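Local coordinates for protein AlkZ (Streptomyces sahachiroi, PDB 5UUJ) that belongs to the AlkZ-like DNA glycosylase family, whose members are built around helix-turn-helix-type domains, at residues 78-83 against 231-236. Sequence-based numbering, arbitrary orientation.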
loop_
_atom_site.group_PDB
_atom_site.type_symbol
_atom_site.label_atom_id
_atom_site.label_comp_id
_atom_site.label_asym_id
_atom_site.label_seq_id
_atom_site.Cartn_x
_atom_site.Cartn_y
_atom_site.Cartn_z
ATOM N N ALA A 78 -3.357 1.947 -7.386
ATOM C CA ALA A 78 -2.420 0.882 -7.705
ATOM C C ALA A 78 -2.947 -0.464 -7.199
ATOM O O ALA A 78 -3.979 -0.944 -7.678
ATOM C CB ALA A 78 -1.047 1.192 -7.114
HETATM N N MSE A 79 -2.253 -1.066 -6.233
HETATM C CA MSE A 79 -2.575 -2.422 -5.783
HETATM C C MSE A 79 -4.010 -2.553 -5.286
HETATM O O MSE A 79 -4.484 -1.737 -4.493
HETATM C CB MSE A 79 -1.615 -2.863 -4.677
HETATM C CG MSE A 79 -0.311 -3.450 -5.197
HETATM SE SE MSE A 79 0.797 -2.150 -6.148
HETATM C CE MSE A 79 1.076 -0.925 -4.651
ATOM N N ARG A 80 -4.690 -3.590 -5.770
ATOM C CA ARG A 80 -6.071 -3.880 -5.389
ATOM C C ARG A 80 -7.011 -2.729 -5.758
ATOM O O ARG A 80 -8.136 -2.655 -5.270
ATOM C CB ARG A 80 -6.156 -4.183 -3.888
ATOM C CG ARG A 80 -5.173 -5.261 -3.432
ATOM C CD ARG A 80 -5.238 -5.527 -1.933
ATOM N NE ARG A 80 -5.001 -4.320 -1.141
ATOM C CZ ARG A 80 -3.803 -3.800 -0.879
ATOM N NH1 ARG A 80 -2.695 -4.361 -1.351
ATOM N NH2 ARG A 80 -3.714 -2.701 -0.142
ATOM N N GLY A 81 -6.542 -1.837 -6.624
ATOM C CA GLY A 81 -7.342 -0.716 -7.078
ATOM C C GLY A 81 -7.495 0.408 -6.067
ATOM O O GLY A 81 -8.275 1.331 -6.290
ATOM N N THR A 82 -6.758 0.344 -4.961
ATOM C CA THR A 82 -6.869 1.367 -3.923
ATOM C C THR A 82 -5.837 2.477 -4.114
ATOM O O THR A 82 -4.776 2.269 -4.707
ATOM C CB THR A 82 -6.696 0.773 -2.511
ATOM O OG1 THR A 82 -5.371 0.258 -2.361
ATOM C CG2 THR A 82 -7.702 -0.343 -2.263
ATOM N N LEU A 83 -6.164 3.656 -3.599
ATOM C CA LEU A 83 -5.290 4.817 -3.681
ATOM C C LEU A 83 -4.011 4.611 -2.877
ATOM O O LEU A 83 -4.064 4.322 -1.683
ATOM C CB LEU A 83 -6.029 6.058 -3.180
ATOM C CG LEU A 83 -5.314 7.397 -3.354
ATOM C CD1 LEU A 83 -5.155 7.724 -4.829
ATOM C CD2 LEU A 83 -6.078 8.496 -2.631
ATOM N N LEU A 231 -1.173 -7.983 -4.334
ATOM C CA LEU A 231 -1.167 -7.260 -5.599
ATOM C C LEU A 231 -2.571 -6.958 -6.112
ATOM O O LEU A 231 -2.876 -5.816 -6.453
ATOM C CB LEU A 231 -0.403 -8.056 -6.662
ATOM C CG LEU A 231 -0.250 -7.379 -8.029
ATOM C CD1 LEU A 231 0.704 -6.192 -7.950
ATOM C CD2 LEU A 231 0.221 -8.378 -9.073
ATOM N N SER A 232 -3.423 -7.979 -6.170
ATOM C CA SER A 232 -4.675 -7.870 -6.913
ATOM C C SER A 232 -5.807 -8.745 -6.384
ATOM O O SER A 232 -6.754 -9.028 -7.113
ATOM C CB SER A 232 -4.419 -8.230 -8.374
ATOM O OG SER A 232 -4.123 -9.608 -8.497
ATOM N N LEU A 233 -5.718 -9.162 -5.125
ATOM C CA LEU A 233 -6.675 -10.112 -4.561
ATOM C C LEU A 233 -6.764 -11.352 -5.448
ATOM O O LEU A 233 -7.854 -11.825 -5.777
ATOM C CB LEU A 233 -8.057 -9.467 -4.394
ATOM C CG LEU A 233 -8.132 -8.245 -3.473
ATOM C CD1 LEU A 233 -9.551 -7.692 -3.428
ATOM C CD2 LEU A 233 -7.656 -8.586 -2.068
ATOM N N ASN A 234 -5.598 -11.855 -5.845
ATOM C CA ASN A 234 -5.483 -13.083 -6.630
ATOM C C ASN A 234 -6.207 -13.027 -7.977
ATOM O O ASN A 234 -6.950 -13.941 -8.329
ATOM C CB ASN A 234 -5.993 -14.274 -5.814
ATOM C CG ASN A 234 -5.126 -14.553 -4.599
ATOM O OD1 ASN A 234 -4.035 -15.112 -4.719
ATOM N ND2 ASN A 234 -5.603 -14.160 -3.426
ATOM N N SER A 235 -5.961 -11.960 -8.733
ATOM C CA SER A 235 -6.600 -11.769 -10.032
ATOM C C SER A 235 -5.675 -12.122 -11.196
ATOM O O SER A 235 -6.118 -12.189 -12.343
ATOM C CB SER A 235 -7.077 -10.321 -10.177
ATOM O OG SER A 235 -8.010 -9.988 -9.164
ATOM N N THR A 236 -4.396 -12.349 -10.908
ATOM C CA THR A 236 -3.423 -12.642 -11.959
ATOM C C THR A 236 -3.472 -14.110 -12.381
ATOM O O THR A 236 -3.706 -14.997 -11.560
ATOM C CB THR A 236 -1.985 -12.298 -11.510
ATOM O OG1 THR A 236 -1.934 -10.942 -11.051
ATOM C CG2 THR A 236 -0.995 -12.474 -12.661
#
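Arg80 lays its side chain over the C-terminal end of helix 224-232, while its backbone N donates to Leu231 O at 3.0 Å. That bond is bent, 140° at the hydrogen. Out along the arginine, rotation about CA-CB puts CG beside the backbone N, anti to the carbonyl carbon (chi1 -52°), which sets CG 3.8 Å from Leu231 O. CD then meets Leu233 CD2 at 3.9 Å, the two side chains crossing at about a right angle. A bend about CG-CD turns NE back, and from NE the chain runs through CZ to the two terminal nitrogens: NH1 hydrogen-bonds to Trp230 O, and NH2 reaches Gln41 OE1. The same Leu231 oxygen also meets Met79, modelled as selenomethionine, in a weak CA-H...O contact of 3.5 Å from Met79 CA to Leu231 O. Met79 CG packs on Leu231 CD1 at 4.0 Å, and the Met79 side chain also touches Tyr94 of helix 91-100, whose Leu97 and Met98 touch Leu231. The loop between strands 74-77 and 83-86, closed by the backbone bond from Ala78 N to Thr82 O, is thus joined to the end of helix 224-232. Two successive carbonyls there, of Trp230 and Leu231, take donors from a single arginine, and its positive charge probably interacts favourably with the negative end of the helix dipole.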